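Local coordinates for protein N(2),N(2)-dimethylguanosine tRNA methyltransferase (Pyrococcus horikoshii, PDB 2DUL) that probably dimethylates the N2 amine of guanine 26 in tRNA, taking both methyl groups from S-adenosyl-L-methionine, at residues 154-159 with 233-238; 244-249 with 275-280; 46-51 with 132-137; 142-147 with 180-185; 38-43 with 67-72. All blocks are in the same frame, centred on the assembly; numbering follows the deposited sequence.

Contact 1 of 5, residues 154-159 with 233-238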
# COMPACT_ATOMS: atom_id res chain seq x y z
N ALA A 154 4.42 12.69 -10.24
CA ALA A 154 5.21 11.51 -10.57
C ALA A 154 5.38 11.49 -12.10
O ALA A 154 4.56 12.08 -12.80
CB ALA A 154 4.48 10.24 -10.13
N LYS A 155 6.43 10.85 -12.59
CA LYS A 155 6.65 10.72 -14.04
C LYS A 155 5.49 9.88 -14.58
O LYS A 155 4.82 9.20 -13.80
CB LYS A 155 7.96 9.97 -14.34
CG LYS A 155 9.24 10.67 -13.91
CD LYS A 155 9.59 11.82 -14.83
CE LYS A 155 10.98 12.35 -14.55
NZ LYS A 155 11.29 13.55 -15.37
N ARG A 156 5.27 9.90 -15.89
CA ARG A 156 4.17 9.14 -16.49
C ARG A 156 4.39 7.62 -16.39
O ARG A 156 3.47 6.83 -16.62
CB ARG A 156 3.98 9.58 -17.95
CG ARG A 156 3.55 11.04 -18.09
CD ARG A 156 3.27 11.44 -19.54
NE ARG A 156 2.15 10.67 -20.09
CZ ARG A 156 0.87 10.90 -19.81
NH1 ARG A 156 0.51 11.88 -18.99
NH2 ARG A 156 -0.06 10.10 -20.33
N ARG A 157 5.61 7.22 -16.05
CA ARG A 157 5.92 5.81 -15.87
C ARG A 157 6.51 5.67 -14.47
O ARG A 157 7.26 4.73 -14.18
CB ARG A 157 6.92 5.34 -16.93
CG ARG A 157 6.38 5.41 -18.36
CD ARG A 157 7.45 5.01 -19.38
NE ARG A 157 7.00 5.16 -20.76
CZ ARG A 157 6.61 6.31 -21.32
NH1 ARG A 157 6.22 6.33 -22.59
NH2 ARG A 157 6.62 7.44 -20.62
N GLY A 158 6.14 6.61 -13.61
CA GLY A 158 6.63 6.60 -12.24
C GLY A 158 5.97 5.59 -11.34
O GLY A 158 5.08 4.83 -11.75
N ILE A 159 6.41 5.57 -10.09
CA ILE A 159 5.88 4.65 -9.10
C ILE A 159 5.24 5.46 -7.99
O ILE A 159 5.79 6.46 -7.55
CB ILE A 159 6.99 3.79 -8.48
CG1 ILE A 159 7.71 3.02 -9.58
CG2 ILE A 159 6.40 2.85 -7.44
CD1 ILE A 159 9.05 2.46 -9.15
N LEU A 233 2.83 3.46 -12.80
CA LEU A 233 2.02 4.19 -13.76
C LEU A 233 2.36 3.74 -15.19
O LEU A 233 3.52 3.50 -15.51
CB LEU A 233 2.27 5.70 -13.60
CG LEU A 233 1.88 6.24 -12.22
CD1 LEU A 233 2.20 7.72 -12.14
CD2 LEU A 233 0.40 6.02 -11.97
N LYS A 234 1.33 3.60 -16.01
CA LYS A 234 1.49 3.18 -17.40
C LYS A 234 1.09 4.36 -18.29
O LYS A 234 0.03 4.96 -18.12
CB LYS A 234 0.59 1.97 -17.69
CG LYS A 234 0.73 0.86 -16.65
CD LYS A 234 2.15 0.31 -16.58
CE LYS A 234 2.55 -0.39 -17.87
NZ LYS A 234 1.66 -1.56 -18.16
N ASP A 235 1.95 4.69 -19.26
CA ASP A 235 1.72 5.83 -20.13
C ASP A 235 0.94 5.55 -21.41
O ASP A 235 1.44 4.88 -22.31
CB ASP A 235 3.06 6.48 -20.49
CG ASP A 235 2.90 7.81 -21.20
OD1 ASP A 235 1.76 8.22 -21.51
OD2 ASP A 235 3.94 8.45 -21.46
N GLY A 236 -0.29 6.07 -21.49
CA GLY A 236 -1.10 5.88 -22.67
C GLY A 236 -2.60 5.80 -22.43
O GLY A 236 -3.05 5.18 -21.46
N ALA A 237 -3.37 6.43 -23.31
CA ALA A 237 -4.83 6.42 -23.20
C ALA A 237 -5.36 4.99 -23.20
O ALA A 237 -6.22 4.64 -22.39
CB ALA A 237 -5.45 7.21 -24.37
N ARG A 238 -4.84 4.17 -24.11
CA ARG A 238 -5.25 2.78 -24.23
C ARG A 238 -4.95 2.05 -22.92
O ARG A 238 -5.71 1.19 -22.49
CB ARG A 238 -4.51 2.08 -25.37
CG ARG A 238 -4.41 2.86 -26.68
CD ARG A 238 -3.63 4.19 -26.56
NE ARG A 238 -2.51 4.12 -25.61
CZ ARG A 238 -1.50 3.27 -25.70
NH1 ARG A 238 -0.54 3.29 -24.78
NH2 ARG A 238 -1.44 2.39 -26.70

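Contact 2 of 5, residues 244-249 with 275-280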
# COMPACT_ATOMS: atom_id res chain seq x y z
N LEU A 244 -9.09 0.76 -16.48
CA LEU A 244 -10.48 0.92 -16.05
C LEU A 244 -11.26 -0.38 -16.27
O LEU A 244 -12.23 -0.65 -15.57
CB LEU A 244 -11.15 2.09 -16.78
CG LEU A 244 -10.62 3.50 -16.48
CD1 LEU A 244 -11.45 4.53 -17.24
CD2 LEU A 244 -10.69 3.77 -14.97
N GLU A 245 -10.84 -1.18 -17.25
CA GLU A 245 -11.51 -2.45 -17.51
C GLU A 245 -11.25 -3.48 -16.42
O GLU A 245 -11.89 -4.53 -16.39
CB GLU A 245 -11.07 -3.02 -18.86
CG GLU A 245 -11.76 -2.39 -20.06
CD GLU A 245 -11.24 -2.91 -21.39
OE1 GLU A 245 -11.79 -2.52 -22.44
OE2 GLU A 245 -10.28 -3.71 -21.39
N LYS A 246 -10.30 -3.20 -15.53
CA LYS A 246 -9.99 -4.13 -14.46
C LYS A 246 -10.77 -3.80 -13.19
O LYS A 246 -10.65 -4.49 -12.16
CB LYS A 246 -8.49 -4.15 -14.18
CG LYS A 246 -7.68 -4.68 -15.35
CD LYS A 246 -6.22 -4.87 -14.99
CE LYS A 246 -5.43 -5.41 -16.18
NZ LYS A 246 -4.00 -5.65 -15.82
N LEU A 247 -11.58 -2.75 -13.26
CA LEU A 247 -12.42 -2.34 -12.13
C LEU A 247 -13.67 -3.21 -12.14
O LEU A 247 -14.05 -3.76 -13.17
CB LEU A 247 -12.83 -0.87 -12.25
CG LEU A 247 -11.76 0.21 -12.07
CD1 LEU A 247 -12.36 1.58 -12.37
CD2 LEU A 247 -11.22 0.17 -10.64
N GLY A 248 -14.32 -3.33 -10.99
CA GLY A 248 -15.52 -4.13 -10.92
C GLY A 248 -16.23 -3.96 -9.59
O GLY A 248 -15.90 -3.05 -8.83
N TYR A 249 -17.19 -4.84 -9.33
CA TYR A 249 -17.96 -4.78 -8.09
C TYR A 249 -18.08 -6.15 -7.45
O TYR A 249 -17.88 -7.17 -8.10
CB TYR A 249 -19.35 -4.21 -8.38
CG TYR A 249 -19.29 -2.80 -8.93
CD1 TYR A 249 -18.96 -2.57 -10.27
CD2 TYR A 249 -19.47 -1.71 -8.09
CE1 TYR A 249 -18.78 -1.27 -10.75
CE2 TYR A 249 -19.29 -0.41 -8.55
CZ TYR A 249 -18.95 -0.20 -9.88
OH TYR A 249 -18.74 1.08 -10.33
N PRO A 275 -16.95 0.84 -6.63
CA PRO A 275 -16.03 0.00 -7.41
C PRO A 275 -14.73 -0.38 -6.70
O PRO A 275 -14.23 0.35 -5.85
CB PRO A 275 -15.79 0.84 -8.66
CG PRO A 275 -15.86 2.25 -8.13
CD PRO A 275 -17.08 2.18 -7.22
N VAL A 276 -14.22 -1.56 -7.05
CA VAL A 276 -12.97 -2.05 -6.51
C VAL A 276 -12.10 -2.54 -7.66
O VAL A 276 -12.59 -2.79 -8.76
CB VAL A 276 -13.17 -3.25 -5.55
CG1 VAL A 276 -13.99 -2.84 -4.33
CG2 VAL A 276 -13.85 -4.41 -6.30
N TRP A 277 -10.81 -2.65 -7.39
CA TRP A 277 -9.85 -3.16 -8.37
C TRP A 277 -10.03 -4.67 -8.31
O TRP A 277 -10.00 -5.26 -7.23
CB TRP A 277 -8.44 -2.77 -7.93
CG TRP A 277 -7.34 -3.35 -8.75
CD1 TRP A 277 -6.51 -4.38 -8.40
CD2 TRP A 277 -6.90 -2.90 -10.04
NE1 TRP A 277 -5.57 -4.59 -9.38
CE2 TRP A 277 -5.79 -3.70 -10.40
CE3 TRP A 277 -7.33 -1.90 -10.92
CZ2 TRP A 277 -5.10 -3.52 -11.61
CZ3 TRP A 277 -6.64 -1.73 -12.12
CH2 TRP A 277 -5.54 -2.53 -12.45
N LEU A 278 -10.25 -5.31 -9.46
CA LEU A 278 -10.41 -6.76 -9.51
C LEU A 278 -9.18 -7.40 -10.17
O LEU A 278 -9.18 -8.60 -10.46
CB LEU A 278 -11.67 -7.16 -10.30
CG LEU A 278 -13.02 -6.82 -9.67
CD1 LEU A 278 -14.15 -7.33 -10.55
CD2 LEU A 278 -13.11 -7.46 -8.28
N GLY A 279 -8.15 -6.60 -10.40
CA GLY A 279 -6.94 -7.12 -10.99
C GLY A 279 -6.00 -7.67 -9.94
O GLY A 279 -6.41 -7.87 -8.79
N PRO A 280 -4.73 -7.94 -10.29
CA PRO A 280 -3.73 -8.47 -9.36
C PRO A 280 -3.43 -7.50 -8.22
O PRO A 280 -3.49 -6.28 -8.41
CB PRO A 280 -2.50 -8.66 -10.25
CG PRO A 280 -3.08 -8.82 -11.64
CD PRO A 280 -4.18 -7.80 -11.65

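Contact 3 of 5, residues 46-51 with 132-137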
# COMPACT_ATOMS: atom_id res chain seq x y z
N LEU A 46 13.40 -1.85 -7.66
CA LEU A 46 13.01 -0.94 -8.73
C LEU A 46 14.02 0.17 -9.03
O LEU A 46 14.05 0.69 -10.14
CB LEU A 46 11.63 -0.34 -8.43
CG LEU A 46 10.46 -1.21 -8.90
CD1 LEU A 46 10.73 -2.68 -8.62
CD2 LEU A 46 9.18 -0.76 -8.22
N ASN A 47 14.82 0.53 -8.03
CA ASN A 47 15.87 1.54 -8.22
C ASN A 47 15.46 2.93 -8.71
O ASN A 47 16.13 3.49 -9.58
CB ASN A 47 16.94 0.99 -9.17
CG ASN A 47 17.43 -0.40 -8.78
OD1 ASN A 47 17.91 -1.15 -9.62
ND2 ASN A 47 17.31 -0.73 -7.50
N PRO A 48 14.38 3.51 -8.17
CA PRO A 48 14.01 4.85 -8.66
C PRO A 48 15.09 5.87 -8.29
O PRO A 48 15.61 5.86 -7.17
CB PRO A 48 12.68 5.11 -7.96
CG PRO A 48 12.83 4.37 -6.66
CD PRO A 48 13.47 3.07 -7.09
N LYS A 49 15.43 6.75 -9.23
CA LYS A 49 16.48 7.75 -9.00
C LYS A 49 16.07 8.98 -8.18
O LYS A 49 16.75 9.35 -7.23
CB LYS A 49 17.06 8.20 -10.35
CG LYS A 49 18.15 9.26 -10.25
CD LYS A 49 18.87 9.45 -11.58
CE LYS A 49 17.95 10.02 -12.66
NZ LYS A 49 17.56 11.42 -12.36
N ILE A 50 14.96 9.61 -8.57
CA ILE A 50 14.46 10.80 -7.89
C ILE A 50 13.22 10.43 -7.09
O ILE A 50 12.20 10.04 -7.65
CB ILE A 50 14.11 11.89 -8.91
CG1 ILE A 50 15.27 12.08 -9.89
CG2 ILE A 50 13.81 13.20 -8.20
CD1 ILE A 50 14.97 13.05 -11.02
N VAL A 51 13.30 10.56 -5.77
CA VAL A 51 12.18 10.17 -4.92
C VAL A 51 11.71 11.26 -3.96
O VAL A 51 12.46 12.16 -3.61
CB VAL A 51 12.54 8.91 -4.12
CG1 VAL A 51 13.01 7.81 -5.07
CG2 VAL A 51 13.63 9.23 -3.10
N PHE A 132 9.19 13.17 -10.24
CA PHE A 132 9.66 12.05 -9.44
C PHE A 132 9.45 10.66 -10.01
O PHE A 132 8.41 10.35 -10.59
CB PHE A 132 9.01 12.10 -8.04
CG PHE A 132 9.29 13.36 -7.29
CD1 PHE A 132 8.37 14.40 -7.28
CD2 PHE A 132 10.49 13.52 -6.61
CE1 PHE A 132 8.65 15.60 -6.61
CE2 PHE A 132 10.78 14.71 -5.93
CZ PHE A 132 9.86 15.75 -5.94
N HIS A 133 10.46 9.80 -9.82
CA HIS A 133 10.39 8.42 -10.26
C HIS A 133 9.58 7.64 -9.23
O HIS A 133 9.00 6.60 -9.52
CB HIS A 133 11.80 7.82 -10.36
CG HIS A 133 12.64 8.43 -11.45
ND1 HIS A 133 12.33 8.29 -12.78
CD2 HIS A 133 13.75 9.19 -11.39
CE1 HIS A 133 13.22 8.95 -13.51
NE2 HIS A 133 14.09 9.50 -12.68
N PHE A 134 9.54 8.16 -8.00
CA PHE A 134 8.78 7.52 -6.94
C PHE A 134 8.33 8.55 -5.92
O PHE A 134 9.10 9.42 -5.51
CB PHE A 134 9.61 6.44 -6.22
CG PHE A 134 8.95 5.88 -4.98
CD1 PHE A 134 7.75 5.18 -5.06
CD2 PHE A 134 9.52 6.07 -3.72
CE1 PHE A 134 7.12 4.68 -3.90
CE2 PHE A 134 8.91 5.58 -2.56
CZ PHE A 134 7.70 4.88 -2.65
N ILE A 135 7.07 8.46 -5.52
CA ILE A 135 6.51 9.35 -4.52
C ILE A 135 5.86 8.46 -3.47
O ILE A 135 5.12 7.54 -3.81
CB ILE A 135 5.42 10.30 -5.10
CG1 ILE A 135 6.06 11.31 -6.06
CG2 ILE A 135 4.71 11.04 -3.96
CD1 ILE A 135 5.06 12.28 -6.69
N ASP A 136 6.16 8.71 -2.20
CA ASP A 136 5.57 7.93 -1.12
C ASP A 136 4.66 8.86 -0.32
O ASP A 136 5.11 9.82 0.29
CB ASP A 136 6.66 7.34 -0.22
CG ASP A 136 6.14 6.20 0.66
OD1 ASP A 136 6.97 5.45 1.21
OD2 ASP A 136 4.91 6.06 0.79
N LEU A 137 3.36 8.58 -0.37
CA LEU A 137 2.35 9.36 0.33
C LEU A 137 1.95 8.62 1.59
O LEU A 137 1.26 7.60 1.52
CB LEU A 137 1.10 9.54 -0.54
CG LEU A 137 1.18 10.40 -1.79
CD1 LEU A 137 -0.23 10.50 -2.41
CD2 LEU A 137 1.70 11.79 -1.43

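Contact 4 of 5, residues 142-147 with 180-185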
# COMPACT_ATOMS: atom_id res chain seq x y z
N SER A 142 -6.19 9.73 5.68
CA SER A 142 -6.46 9.60 4.25
C SER A 142 -5.46 10.33 3.35
O SER A 142 -5.01 11.43 3.66
CB SER A 142 -7.87 10.12 3.96
OG SER A 142 -8.17 10.06 2.57
N PRO A 143 -5.11 9.72 2.21
CA PRO A 143 -4.16 10.32 1.27
C PRO A 143 -4.91 11.01 0.12
O PRO A 143 -4.29 11.56 -0.79
CB PRO A 143 -3.39 9.12 0.75
CG PRO A 143 -4.50 8.10 0.61
CD PRO A 143 -5.33 8.29 1.89
N MET A 144 -6.23 10.98 0.18
CA MET A 144 -7.06 11.53 -0.89
C MET A 144 -6.90 13.02 -1.20
O MET A 144 -7.08 13.42 -2.35
CB MET A 144 -8.53 11.18 -0.64
CG MET A 144 -8.80 9.68 -0.67
SD MET A 144 -8.13 8.92 -2.20
CE MET A 144 -9.09 9.81 -3.50
N GLU A 145 -6.56 13.84 -0.21
CA GLU A 145 -6.39 15.26 -0.51
C GLU A 145 -5.08 15.52 -1.28
O GLU A 145 -4.86 16.61 -1.79
CB GLU A 145 -6.40 16.09 0.78
CG GLU A 145 -5.21 15.86 1.68
CD GLU A 145 -5.35 16.54 3.03
OE1 GLU A 145 -5.58 17.77 3.06
OE2 GLU A 145 -5.22 15.85 4.07
N PHE A 146 -4.23 14.49 -1.38
CA PHE A 146 -2.94 14.62 -2.06
C PHE A 146 -2.78 13.74 -3.31
O PHE A 146 -1.83 13.91 -4.08
CB PHE A 146 -1.79 14.25 -1.10
CG PHE A 146 -1.79 15.04 0.18
CD1 PHE A 146 -1.44 16.39 0.19
CD2 PHE A 146 -2.13 14.43 1.38
CE1 PHE A 146 -1.44 17.13 1.37
CE2 PHE A 146 -2.14 15.16 2.58
CZ PHE A 146 -1.79 16.51 2.58
N LEU A 147 -3.70 12.81 -3.51
CA LEU A 147 -3.61 11.87 -4.63
C LEU A 147 -3.58 12.45 -6.04
O LEU A 147 -2.74 12.05 -6.85
CB LEU A 147 -4.75 10.85 -4.55
CG LEU A 147 -4.76 9.83 -5.70
CD1 LEU A 147 -3.51 8.96 -5.63
CD2 LEU A 147 -6.02 8.96 -5.61
N ARG A 180 -17.60 9.68 0.41
CA ARG A 180 -17.02 11.00 0.21
C ARG A 180 -15.55 10.98 -0.16
O ARG A 180 -15.13 11.69 -1.08
CB ARG A 180 -17.19 11.87 1.47
CG ARG A 180 -18.63 12.19 1.87
CD ARG A 180 -18.69 13.45 2.74
NE ARG A 180 -17.77 13.38 3.87
CZ ARG A 180 -17.99 12.68 4.98
NH1 ARG A 180 -19.11 11.98 5.13
NH2 ARG A 180 -17.07 12.65 5.94
N LYS A 181 -14.76 10.18 0.54
CA LYS A 181 -13.32 10.13 0.30
C LYS A 181 -12.87 9.24 -0.85
O LYS A 181 -12.02 9.65 -1.65
CB LYS A 181 -12.59 9.68 1.58
CG LYS A 181 -12.84 10.57 2.79
CD LYS A 181 -12.19 9.98 4.04
CE LYS A 181 -12.60 10.75 5.30
NZ LYS A 181 -12.10 12.15 5.28
N TYR A 182 -13.43 8.04 -0.93
CA TYR A 182 -13.05 7.07 -1.95
C TYR A 182 -14.03 6.82 -3.08
O TYR A 182 -13.75 6.03 -3.98
CB TYR A 182 -12.71 5.74 -1.26
CG TYR A 182 -11.59 5.90 -0.27
CD1 TYR A 182 -10.27 5.98 -0.70
CD2 TYR A 182 -11.84 6.02 1.10
CE1 TYR A 182 -9.22 6.18 0.19
CE2 TYR A 182 -10.80 6.23 2.01
CZ TYR A 182 -9.49 6.31 1.55
OH TYR A 182 -8.45 6.53 2.41
N LEU A 183 -15.18 7.49 -3.03
CA LEU A 183 -16.20 7.33 -4.06
C LEU A 183 -16.48 5.85 -4.34
O LEU A 183 -16.50 5.40 -5.50
CB LEU A 183 -15.78 8.07 -5.34
CG LEU A 183 -15.63 9.59 -5.17
CD1 LEU A 183 -15.10 10.22 -6.46
CD2 LEU A 183 -16.99 10.20 -4.79
N ALA A 184 -16.70 5.09 -3.28
CA ALA A 184 -16.98 3.66 -3.38
C ALA A 184 -17.79 3.21 -2.17
O ALA A 184 -17.69 3.81 -1.10
CB ALA A 184 -15.66 2.88 -3.45
N VAL A 185 -18.59 2.16 -2.36
CA VAL A 185 -19.42 1.58 -1.31
C VAL A 185 -18.63 0.43 -0.67
O VAL A 185 -18.37 -0.59 -1.32
CB VAL A 185 -20.75 1.03 -1.90
CG1 VAL A 185 -21.62 0.46 -0.78
CG2 VAL A 185 -21.50 2.14 -2.64

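Contact 5 of 5, residues 38-43 with 67-72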
# COMPACT_ATOMS: atom_id res chain seq x y z
N ILE A 38 9.66 -2.30 4.19
CA ILE A 38 9.05 -2.80 2.96
C ILE A 38 9.38 -1.91 1.77
O ILE A 38 9.81 -2.40 0.72
CB ILE A 38 7.50 -2.92 3.10
CG1 ILE A 38 7.15 -3.82 4.29
CG2 ILE A 38 6.90 -3.50 1.82
CD1 ILE A 38 7.73 -5.21 4.20
N VAL A 39 9.18 -0.60 1.92
CA VAL A 39 9.47 0.30 0.82
C VAL A 39 10.97 0.30 0.50
O VAL A 39 11.36 0.36 -0.67
CB VAL A 39 8.94 1.75 1.11
CG1 VAL A 39 9.55 2.30 2.38
CG2 VAL A 39 9.24 2.65 -0.08
N VAL A 40 11.81 0.22 1.53
CA VAL A 40 13.25 0.19 1.32
C VAL A 40 13.60 -1.04 0.47
O VAL A 40 14.41 -0.96 -0.46
CB VAL A 40 14.02 0.12 2.67
CG1 VAL A 40 15.45 -0.37 2.46
CG2 VAL A 40 14.04 1.49 3.31
N VAL A 41 12.98 -2.17 0.79
CA VAL A 41 13.22 -3.40 0.05
C VAL A 41 12.81 -3.22 -1.41
O VAL A 41 13.56 -3.54 -2.33
CB VAL A 41 12.44 -4.58 0.65
CG1 VAL A 41 12.55 -5.80 -0.27
CG2 VAL A 41 13.00 -4.92 2.03
N LEU A 42 11.60 -2.69 -1.60
CA LEU A 42 11.08 -2.47 -2.94
C LEU A 42 11.97 -1.56 -3.77
O LEU A 42 12.26 -1.86 -4.93
CB LEU A 42 9.66 -1.87 -2.86
CG LEU A 42 8.97 -1.62 -4.20
CD1 LEU A 42 8.89 -2.93 -4.98
CD2 LEU A 42 7.58 -1.05 -3.98
N LEU A 43 12.41 -0.45 -3.18
CA LEU A 43 13.25 0.49 -3.91
C LEU A 43 14.58 -0.13 -4.33
O LEU A 43 15.17 0.29 -5.33
CB LEU A 43 13.49 1.75 -3.07
CG LEU A 43 12.50 2.91 -3.31
CD1 LEU A 43 11.07 2.41 -3.34
CD2 LEU A 43 12.69 3.97 -2.24
N LEU A 67 19.95 6.58 2.75
CA LEU A 67 20.97 5.68 3.31
C LEU A 67 20.89 4.22 2.88
O LEU A 67 21.91 3.53 2.88
CB LEU A 67 20.92 5.72 4.84
CG LEU A 67 21.29 7.00 5.59
CD1 LEU A 67 20.89 6.85 7.06
CD2 LEU A 67 22.78 7.28 5.45
N GLU A 68 19.71 3.75 2.51
CA GLU A 68 19.54 2.34 2.19
C GLU A 68 19.06 1.93 0.80
O GLU A 68 18.82 0.75 0.57
CB GLU A 68 18.61 1.72 3.24
CG GLU A 68 19.08 1.95 4.67
CD GLU A 68 18.06 1.51 5.71
OE1 GLU A 68 17.50 0.40 5.56
OE2 GLU A 68 17.84 2.26 6.68
N THR A 69 18.92 2.88 -0.12
CA THR A 69 18.46 2.53 -1.46
C THR A 69 19.29 3.26 -2.51
O THR A 69 20.05 4.17 -2.19
CB THR A 69 16.98 2.91 -1.66
OG1 THR A 69 16.87 4.32 -1.87
CG2 THR A 69 16.16 2.53 -0.43
N PRO A 70 19.15 2.85 -3.78
CA PRO A 70 19.89 3.46 -4.89
C PRO A 70 19.39 4.86 -5.27
O PRO A 70 19.86 5.45 -6.25
CB PRO A 70 19.69 2.46 -6.03
CG PRO A 70 19.46 1.16 -5.32
CD PRO A 70 18.53 1.58 -4.21
N ALA A 71 18.45 5.40 -4.51
CA ALA A 71 17.92 6.73 -4.80
C ALA A 71 19.08 7.72 -4.84
O ALA A 71 19.95 7.70 -3.97
CB ALA A 71 16.89 7.15 -3.73
N GLU A 72 19.09 8.60 -5.84
CA GLU A 72 20.15 9.59 -6.00
C GLU A 72 19.77 10.97 -5.50
O GLU A 72 20.61 11.72 -4.99
CB GLU A 72 20.55 9.67 -7.48
CG GLU A 72 21.36 8.48 -7.96
CD GLU A 72 21.54 8.44 -9.47
OE1 GLU A 72 21.79 9.51 -10.07
OE2 GLU A 72 21.46 7.34 -10.05

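Contact 1 of 5, residues 154-159 with 233-238
One face of the Arg157 guanidinium lies against Asp235, whose CB sits 3.6 Å above the guanidinium plane over its centre. The Arg156 guanidinium instead offers its edge, with Asp235 OD1 close to its plane. Together the three residues form a salt-bridge network where strands 158-164 and 226-235, antiparallel neighbours in the methyltransferase sheet, come together. NH2 of Arg156 reaches Asp235 OD1 at 2.9 Å, approaching from above the carboxylate plane, while its NE makes a weak bond to the same oxygen. Asp235 OD2 is left for Arg157 NH2, 3.0 Å away. With CG anti to the backbone N (chi1 -170°), Asp235 can spread its two oxygens between two arginines, and one short acid probably offsets part of the charge of both on a partly exposed corner. Arg156 NH2 also donates to Tyr211 O. That corner is a type I turn from Lys155 to Gly158, closed by Gly158 N on Lys155 O at 2.9 Å. Glycine suits the last position, since a CB there would run into Lys155 O. Leu233 suits the buried side of the turn, with Leu233 CD1 packing on Ala154 CB at 3.9 Å. Leu233 N then donates to Gly158 O at 2.8 Å, almost straight at 170°.

Contact 2 of 5, residues 244-249 with 275-280
Lys246 runs its aliphatic chain alongside the indole of Trp277, both side chains pointing the same way. Its CB lies over the face of the six-membered ring, 4.0 Å from the centroid and 24° off the normal, a CH-pi contact. CG passes CH2 less closely, CD comes to 3.5 Å from Trp277 CH2, and the extended chain then carries CE and NZ past the ring. Lysine suits this partly exposed place because its methylenes cover the indole while the amino group extends beyond it. Trp277 has its rotation fixed by NE1 donating to Pro280 O at 2.9 Å. Leu247 CD2 lies at the indole edge, on the same side of the sheet. Gly248 makes room for its neighbour: Leu278 CD1 is 3.5 Å from Gly248 CA and occupies the place a CB would need. Tyr249 lies beside Pro275, with OH 3.4 Å from Pro275 CB, and that hydroxyl is hydrogen-bonded to Phe265 O. Gly248 and Val276 exchange two backbone hydrogen bonds, Val276 N to Gly248 O being the straighter at 171°, and Leu278 N reaches Lys246 O at 2.8 Å. This pair beside the non-hydrogen-bonded Leu247-Trp277 pair is antiparallel sheet register, here strands 247-252 and 273-277 of a three-stranded sheet.

Contact 3 of 5, residues 46-51 with 132-137
Ile50 wedges its branched side chain between two rings of the other segment. Its CG2 presses on Phe132 CD2 at 3.7 Å, the two side chains crossing at about a right angle, while CG1 touches His133 CD2 at 3.6 Å. A chi1 of -50° sets CG2 anti to the backbone N and CG1 beside it, giving each branch a ring of its own. Cutting Ile50 back to an alanine is likely to open a gap between the Phe132 and His133 rings and let them turn more easily. The second bump is Pro48: its CB fits the hollow between His133 CB, 3.7 Å away, and Phe134 CB. Strands 50-53 and 132-137 are parallel neighbours at the middle of the Rossmann-like sheet of class I methyltransferases, and Val51 pairs with Phe134 in it. Phe134 is about 6 Å, side chain to side chain, from Arg61, a predicted S-adenosyl-L-methionine ligand. Val51 CG1 meets Phe134 CB at 3.8 Å, a compact beta-branched residue filling the space beside a large aromatic. Where the chain turns its corner at His133, Ile50 O accepts two bonds, from His133 N at 2.8 Å and from Phe134 N at 3.3 Å. Phe132 stands edge-to-face with Trp75 of strand 73-78, on the other side of 50-53.

Contact 4 of 5, residues 142-147 with 180-185
Met144 reaches the Tyr182 ring with its CG, 3.6 Å from CE1, and its sulfur follows in a Met-aromatic contact, SD lying 4.7 Å from the centroid and well off the ring normal. Bends at chi2 and chi3 (-52° and -61°) fold the thioether back, which also leaves Met144 CE 3.5 Å from Lys181 O. At the far end of the ring, Tyr182 OH rests against Pro143 CD at 3.6 Å and near Ser142 OG. In the next shell, Ser142 OG accepts from Met144 N at 3.2 Å, a capping bond that suits serine to the start of helix 144-153. Helix 192-209 backs both partners, with Val203 and Tyr207 touching Met144 and Ile199 touching Tyr182, while Arg206 binds Tyr182 O. The contact thus joins the start of helix 144-153 to the end of helix 175-182. Flexible and polarisable, a methionine can mould itself to an aromatic ring, so the attraction across this contact is probably mostly dispersion.

Contact 5 of 5, residues 38-43 with 67-72
Leu43 and Thr69 bring the two backbones nearest, their CA atoms 6.1 Å apart. Segment 38-43 is regular helix, with Leu43 N bonded to Val39 O, whereas 67-72 holds the last two residues of helix 60-68 and leaves it at Thr69. This exit belongs to the beta-alpha-beta crossover that links the parallel neighbours 50-53 and 73-78 of the Rossmann-like sheet, and helix 33-46 packs beside it. Thr69 uses its two branches differently. A chi1 of 77° puts OG1 between the backbone N and the carbonyl carbon, where it accepts from Ala71 N at 3.3 Å to make an ST turn and also bonds Phe65 O. The methyl CG2 points at the helix, 3.8 Å from Leu43 CB and 3.9 Å from Val40 O. A serine in its place would lose that methyl and is likely to leave a gap beside Leu43 CB and Val40 O. Val40 CG1 lies against Glu68, 3.9 Å from CB and 3.8 Å from OE1, while Glu68 OE2 turns to Arg64 and the backbone of Lys10. Pro70 CD rests on Leu43 O at 3.8 Å. Asn44 ND2, bonded to both Val40 O and Glu68 O, ties the two backbones together. Across the contact mainly apolar groups meet one another and backbone carbonyls, while the Glu68 carboxylate and the Thr69 hydroxyl bond on their own side or beyond it.

Contacts 3 and 5 interlock along the chain, their segments alternating and their centres about 9 Å apart; Lys49 O probably bonds Glu72 N between them. Contact 3 closes before contacts 4 and 1 open, and these two alternate in turn; contact 2 comes last. Strand 132-137 of contact 3 pairs with 158-164 of contact 1, centres about 13 Å apart, and runs on towards helix 144-153 of contact 4. Contacts 1 and 3 pair strands of the large methyltransferase sheet, and contact 5 lies among the helices packed beside it. Contact 2, its centre about 29 Å from that of contact 5, lies in the separate three-stranded sheet; its Pro275 touches Leu183 and Ala184, so the small sheet packs against the loop following helix 175-182.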